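GlcNAc Inducible Gene 2, GIG2 (Candida albicans, PDB 6AKZ) binds a ferric ion and is probably an oxygenase of the DUF1479 family, encoded by a gene induced by N-acetylglucosamine. Local coordinates at residues A[259-273]-A[356-370]. Numbering follows the deposited sequence.
Sequences WLALSNNKSGEGTLR and EVDREHNGNGHSSVL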
loop_
_atom_site.group_PDB
_atom_site.type_symbol
_atom_site.label_atom_id
_atom_site.label_comp_id
_atom_site.label_asym_id
_atom_site.label_seq_id
_atom_site.Cartn_x
_atom_site.Cartn_y
_atom_site.Cartn_z
ATOM N N TRP A 259 1.910 9.541 -0.710
ATOM C CA TRP A 259 2.142 10.600 -1.678
ATOM C C TRP A 259 2.547 11.889 -1.056
ATOM O O TRP A 259 2.367 12.098 0.199
ATOM C CB TRP A 259 0.870 10.838 -2.496
ATOM C CG TRP A 259 -0.452 10.979 -1.803
ATOM C CD1 TRP A 259 -1.488 10.077 -1.913
ATOM C CD2 TRP A 259 -0.995 12.088 -1.025
ATOM N NE1 TRP A 259 -2.609 10.548 -1.251
ATOM C CE2 TRP A 259 -2.360 11.764 -0.730
ATOM C CE3 TRP A 259 -0.484 13.297 -0.562
ATOM C CZ2 TRP A 259 -3.165 12.563 0.045
ATOM C CZ3 TRP A 259 -1.292 14.127 0.197
ATOM C CH2 TRP A 259 -2.602 13.763 0.498
ATOM N N LEU A 260 3.187 12.681 -1.888
ATOM C CA LEU A 260 3.651 14.039 -1.558
ATOM C C LEU A 260 2.648 15.047 -2.048
ATOM O O LEU A 260 2.286 15.035 -3.237
ATOM C CB LEU A 260 5.025 14.332 -2.182
ATOM C CG LEU A 260 5.605 15.783 -2.053
ATOM C CD1 LEU A 260 5.977 15.997 -0.617
ATOM C CD2 LEU A 260 6.813 15.863 -2.938
ATOM N N ALA A 261 2.211 15.932 -1.174
ATOM C CA ALA A 261 1.260 17.011 -1.505
ATOM C C ALA A 261 1.873 18.139 -2.339
ATOM O O ALA A 261 2.841 18.766 -1.917
ATOM C CB ALA A 261 0.655 17.612 -0.217
ATOM N N LEU A 262 1.308 18.385 -3.516
ATOM C CA LEU A 262 1.764 19.450 -4.439
ATOM C C LEU A 262 0.780 20.638 -4.380
ATOM O O LEU A 262 0.965 21.645 -5.092
ATOM C CB LEU A 262 1.786 18.897 -5.854
ATOM C CG LEU A 262 2.696 17.683 -6.095
ATOM C CD1 LEU A 262 2.560 17.249 -7.559
ATOM C CD2 LEU A 262 4.102 18.013 -5.669
ATOM N N SER A 263 -0.204 20.551 -3.498
ATOM C CA SER A 263 -1.244 21.581 -3.394
ATOM C C SER A 263 -1.757 21.670 -1.941
ATOM O O SER A 263 -1.545 20.736 -1.142
ATOM C CB SER A 263 -2.380 21.258 -4.346
ATOM O OG SER A 263 -2.971 20.004 -4.059
ATOM N N ASN A 264 -2.400 22.788 -1.615
ATOM C CA ASN A 264 -3.114 22.932 -0.355
ATOM C C ASN A 264 -4.569 22.590 -0.591
ATOM O O ASN A 264 -5.202 23.270 -1.445
ATOM C CB ASN A 264 -3.080 24.375 0.139
ATOM C CG ASN A 264 -1.696 24.883 0.373
ATOM O OD1 ASN A 264 -0.813 24.231 0.995
ATOM N ND2 ASN A 264 -1.446 26.069 -0.190
ATOM N N ASN A 265 -5.146 21.607 0.141
ATOM C CA ASN A 265 -6.590 21.248 0.004
ATOM C C ASN A 265 -7.152 20.870 1.354
ATOM O O ASN A 265 -6.508 20.122 2.081
ATOM C CB ASN A 265 -6.795 20.074 -0.925
ATOM C CG ASN A 265 -6.074 20.263 -2.246
ATOM O OD1 ASN A 265 -4.873 19.881 -2.356
ATOM N ND2 ASN A 265 -6.696 20.974 -3.206
ATOM N N LYS A 266 -8.285 21.417 1.718
ATOM C CA LYS A 266 -8.829 21.204 3.093
ATOM C C LYS A 266 -9.536 19.837 3.078
ATOM O O LYS A 266 -9.676 19.311 2.031
ATOM C CB LYS A 266 -9.848 22.244 3.431
ATOM C CG LYS A 266 -9.192 23.578 3.708
ATOM C CD LYS A 266 -10.262 24.628 3.976
ATOM C CE LYS A 266 -9.720 26.029 3.932
ATOM N NZ LYS A 266 -9.713 26.487 2.502
ATOM N N SER A 267 -9.820 19.251 4.239
ATOM C CA SER A 267 -10.495 17.920 4.320
ATOM C C SER A 267 -11.684 17.900 3.412
ATOM O O SER A 267 -12.450 18.897 3.369
ATOM C CB SER A 267 -10.949 17.586 5.766
ATOM O OG SER A 267 -9.899 17.656 6.637
ATOM N N GLY A 268 -11.876 16.842 2.657
ATOM C CA GLY A 268 -13.032 16.745 1.759
ATOM C C GLY A 268 -12.859 17.361 0.365
ATOM O O GLY A 268 -13.684 17.181 -0.501
ATOM N N GLU A 269 -11.813 18.150 0.145
ATOM C CA GLU A 269 -11.651 18.829 -1.151
ATOM C C GLU A 269 -10.833 17.968 -2.102
ATOM O O GLU A 269 -9.668 18.263 -2.341
ATOM C CB GLU A 269 -10.958 20.202 -0.937
ATOM C CG GLU A 269 -11.791 21.152 -0.107
ATOM C CD GLU A 269 -11.174 22.569 0.138
ATOM O OE1 GLU A 269 -9.936 22.825 -0.112
ATOM O OE2 GLU A 269 -12.020 23.461 0.560
ATOM N N GLY A 270 -11.431 16.918 -2.623
ATOM C CA GLY A 270 -10.751 16.113 -3.590
ATOM C C GLY A 270 -9.477 15.459 -3.096
ATOM O O GLY A 270 -8.538 15.285 -3.837
ATOM N N THR A 271 -9.492 15.035 -1.832
ATOM C CA THR A 271 -8.342 14.367 -1.216
ATOM C C THR A 271 -8.487 12.843 -1.032
ATOM O O THR A 271 -8.884 12.126 -1.949
ATOM C CB THR A 271 -7.995 14.998 0.147
ATOM O OG1 THR A 271 -9.190 15.150 0.924
ATOM C CG2 THR A 271 -7.345 16.359 -0.047
ATOM N N LEU A 272 -8.150 12.376 0.170
ATOM C CA LEU A 272 -8.177 10.986 0.548
ATOM C C LEU A 272 -9.055 10.833 1.800
ATOM O O LEU A 272 -9.095 11.725 2.647
ATOM C CB LEU A 272 -6.738 10.553 0.858
ATOM C CG LEU A 272 -6.483 9.070 1.273
ATOM C CD1 LEU A 272 -6.773 8.124 0.155
ATOM C CD2 LEU A 272 -5.057 8.974 1.783
ATOM N N ARG A 273 -9.733 9.715 1.864
ATOM C CA ARG A 273 -10.504 9.285 3.012
ATOM C C ARG A 273 -9.933 7.905 3.441
ATOM O O ARG A 273 -9.588 7.108 2.629
ATOM C CB ARG A 273 -11.983 9.205 2.711
ATOM C CG ARG A 273 -12.501 10.556 2.291
ATOM C CD ARG A 273 -13.875 10.551 1.737
ATOM N NE ARG A 273 -14.857 9.742 2.411
ATOM C CZ ARG A 273 -15.537 10.107 3.468
ATOM N NH1 ARG A 273 -15.307 11.261 4.089
ATOM N NH2 ARG A 273 -16.434 9.301 3.934
ATOM N N GLU A 356 -10.437 5.506 0.314
ATOM C CA GLU A 356 -11.069 5.924 -0.997
ATOM C C GLU A 356 -10.747 7.392 -1.199
ATOM O O GLU A 356 -10.279 8.065 -0.290
ATOM C CB GLU A 356 -12.598 5.774 -0.914
ATOM C CG GLU A 356 -13.215 6.464 0.268
ATOM C CD GLU A 356 -14.756 6.380 0.393
ATOM O OE1 GLU A 356 -15.395 5.608 -0.346
ATOM O OE2 GLU A 356 -15.313 7.126 1.261
ATOM N N VAL A 357 -10.956 7.883 -2.410
ATOM C CA VAL A 357 -10.814 9.345 -2.691
ATOM C C VAL A 357 -12.149 10.017 -2.527
ATOM O O VAL A 357 -13.204 9.390 -2.569
ATOM C CB VAL A 357 -10.245 9.711 -4.058
ATOM C CG1 VAL A 357 -8.722 9.629 -4.017
ATOM C CG2 VAL A 357 -10.890 8.885 -5.136
ATOM N N ASP A 358 -12.125 11.302 -2.253
ATOM C CA ASP A 358 -13.357 12.064 -2.109
ATOM C C ASP A 358 -14.159 12.011 -3.422
ATOM O O ASP A 358 -13.571 12.123 -4.525
ATOM C CB ASP A 358 -13.052 13.541 -1.792
ATOM C CG ASP A 358 -12.646 13.784 -0.371
ATOM O OD1 ASP A 358 -13.412 13.397 0.527
ATOM O OD2 ASP A 358 -11.611 14.500 -0.139
ATOM N N ARG A 359 -15.473 11.792 -3.273
ATOM C CA ARG A 359 -16.436 11.764 -4.404
ATOM C C ARG A 359 -16.418 13.128 -5.156
ATOM O O ARG A 359 -16.330 13.220 -6.389
ATOM C CB ARG A 359 -17.864 11.446 -3.846
ATOM N N GLU A 360 -16.416 14.186 -4.411
ATOM C CA GLU A 360 -16.455 15.492 -5.015
ATOM C C GLU A 360 -15.271 16.352 -4.659
ATOM O O GLU A 360 -14.644 16.108 -3.688
ATOM C CB GLU A 360 -17.683 16.208 -4.462
ATOM C CG GLU A 360 -19.033 15.587 -4.739
ATOM C CD GLU A 360 -19.290 15.452 -6.201
ATOM O OE1 GLU A 360 -18.936 16.352 -6.961
ATOM O OE2 GLU A 360 -19.865 14.451 -6.614
ATOM N N HIS A 361 -15.016 17.392 -5.460
ATOM C CA HIS A 361 -13.955 18.348 -5.193
ATOM C C HIS A 361 -14.495 19.740 -5.433
ATOM O O HIS A 361 -14.496 20.209 -6.534
ATOM C CB HIS A 361 -12.735 18.159 -6.052
ATOM C CG HIS A 361 -11.661 19.158 -5.760
ATOM N ND1 HIS A 361 -10.501 19.256 -6.489
ATOM C CD2 HIS A 361 -11.597 20.115 -4.826
ATOM C CE1 HIS A 361 -9.764 20.231 -6.001
ATOM N NE2 HIS A 361 -10.399 20.750 -4.975
ATOM N N ASN A 362 -14.995 20.291 -4.358
ATOM C CA ASN A 362 -15.548 21.621 -4.354
ATOM C C ASN A 362 -14.685 22.563 -3.560
ATOM O O ASN A 362 -15.121 23.542 -2.979
ATOM C CB ASN A 362 -16.971 21.597 -3.893
ATOM C CG ASN A 362 -17.854 20.950 -4.911
ATOM O OD1 ASN A 362 -17.676 21.143 -6.127
ATOM N ND2 ASN A 362 -18.756 20.085 -4.447
ATOM N N GLY A 363 -13.408 22.275 -3.574
ATOM C CA GLY A 363 -12.413 23.225 -3.144
ATOM C C GLY A 363 -12.046 24.307 -4.123
ATOM O O GLY A 363 -12.604 24.397 -5.209
ATOM N N ASN A 364 -11.074 25.140 -3.718
ATOM C CA ASN A 364 -10.718 26.376 -4.449
ATOM C C ASN A 364 -9.596 26.242 -5.491
ATOM O O ASN A 364 -9.270 27.216 -6.126
ATOM C CB ASN A 364 -10.375 27.552 -3.519
ATOM C CG ASN A 364 -9.427 27.184 -2.393
ATOM O OD1 ASN A 364 -8.968 26.034 -2.273
ATOM N ND2 ASN A 364 -9.128 28.173 -1.546
ATOM N N GLY A 365 -9.001 25.060 -5.653
ATOM C CA GLY A 365 -7.937 24.889 -6.632
ATOM C C GLY A 365 -7.665 23.430 -6.800
ATOM O O GLY A 365 -8.290 22.570 -6.188
ATOM N N HIS A 366 -6.690 23.135 -7.642
ATOM C CA HIS A 366 -6.307 21.768 -7.943
ATOM C C HIS A 366 -5.850 21.043 -6.647
ATOM O O HIS A 366 -5.328 21.656 -5.715
ATOM C CB HIS A 366 -5.190 21.732 -9.062
ATOM C CG HIS A 366 -3.917 22.363 -8.624
ATOM N ND1 HIS A 366 -2.890 21.631 -8.042
ATOM C CD2 HIS A 366 -3.484 23.656 -8.640
ATOM C CE1 HIS A 366 -1.890 22.439 -7.749
ATOM N NE2 HIS A 366 -2.254 23.672 -8.038
ATOM N N SER A 367 -6.210 19.761 -6.603
ATOM C CA SER A 367 -5.782 18.824 -5.591
ATOM C C SER A 367 -4.806 17.846 -6.352
ATOM O O SER A 367 -5.211 16.992 -7.138
ATOM C CB SER A 367 -6.948 18.083 -5.031
ATOM O OG SER A 367 -6.482 17.069 -4.233
ATOM N N SER A 368 -3.523 18.028 -6.085
ATOM C CA SER A 368 -2.459 17.357 -6.831
ATOM C C SER A 368 -1.458 16.719 -5.875
ATOM O O SER A 368 -1.087 17.300 -4.845
ATOM C CB SER A 368 -1.753 18.338 -7.662
ATOM O OG SER A 368 -2.679 19.032 -8.522
ATOM N N VAL A 369 -1.100 15.492 -6.252
ATOM C CA VAL A 369 -0.164 14.716 -5.497
ATOM C C VAL A 369 0.772 13.945 -6.400
ATOM O O VAL A 369 0.486 13.646 -7.568
ATOM C CB VAL A 369 -0.821 13.779 -4.470
ATOM C CG1 VAL A 369 -1.751 14.528 -3.549
ATOM C CG2 VAL A 369 -1.521 12.589 -5.122
ATOM N N LEU A 370 1.890 13.570 -5.807
ATOM C CA LEU A 370 2.879 12.708 -6.499
ATOM C C LEU A 370 2.976 11.432 -5.688
ATOM O O LEU A 370 3.342 11.489 -4.515
ATOM C CB LEU A 370 4.190 13.451 -6.493
ATOM C CG LEU A 370 5.492 12.926 -7.170
ATOM C CD1 LEU A 370 6.375 14.167 -7.259
ATOM C CD2 LEU A 370 6.164 11.905 -6.261
HETATM O O HOH W 1 -2.161 17.796 -2.200
HETATM O O HOH W 2 -6.729 24.570 -3.147
HETATM O O HOH W 3 -9.012 22.751 -2.702
HETATM O O HOH W 4 -8.320 25.012 0.172
HETATM O O HOH W 5 -15.346 18.974 -1.803
#
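Two short antiparallel ladders, joined by loops, pair 259-273 with 356-370 in the cupin-type, iron-binding fold of this protein. One ladder lies in the large mixed sheet: L260 and L370 form a hydrogen-bonded pair, L260 N to L370 O 2.9 Å, and A261 and V369 the non-hydrogen-bonded pair beside it. V369 lays CG1 over one face of the W259 indole, 3.6 Å from the centroid of the six-membered ring, a CH-pi contact for which a slim branched side chain is well suited.

The other ladder, in a small antiparallel sheet, pairs L272 with V357 and R273 with E356; E356 directly follows the iron ligand H355. Here the side chains of R273 and E356 run alongside each other, and R273, bent at chi3 (43°), brings NE to E356 OE2, which lies in the guanidinium plane, 2.9 Å away, in a salt bridge whose N-H...O bond is nearly straight.

Between the ladders, short polar side chains bond to the backbone and to each other. S263 holds OG between its own backbone N and carbonyl carbon (chi1 60°), where it accepts from S368 N and donates to N265 OD1, fixing that amide so that N265 ND2 reaches H366 O, 2.9 Å away. S367 OG donates to G270 O from above the carbonyl plane. G270, with positive phi, brings its CA obliquely against the H361 ring, a close fit for a residue without a side chain. D358 suits the loop by offering one carboxylate oxygen to two donors: OD2 takes T271 N on its anti lone pair at 2.8 Å and T271 OG1 nearly along its C-O axis at 2.7 Å.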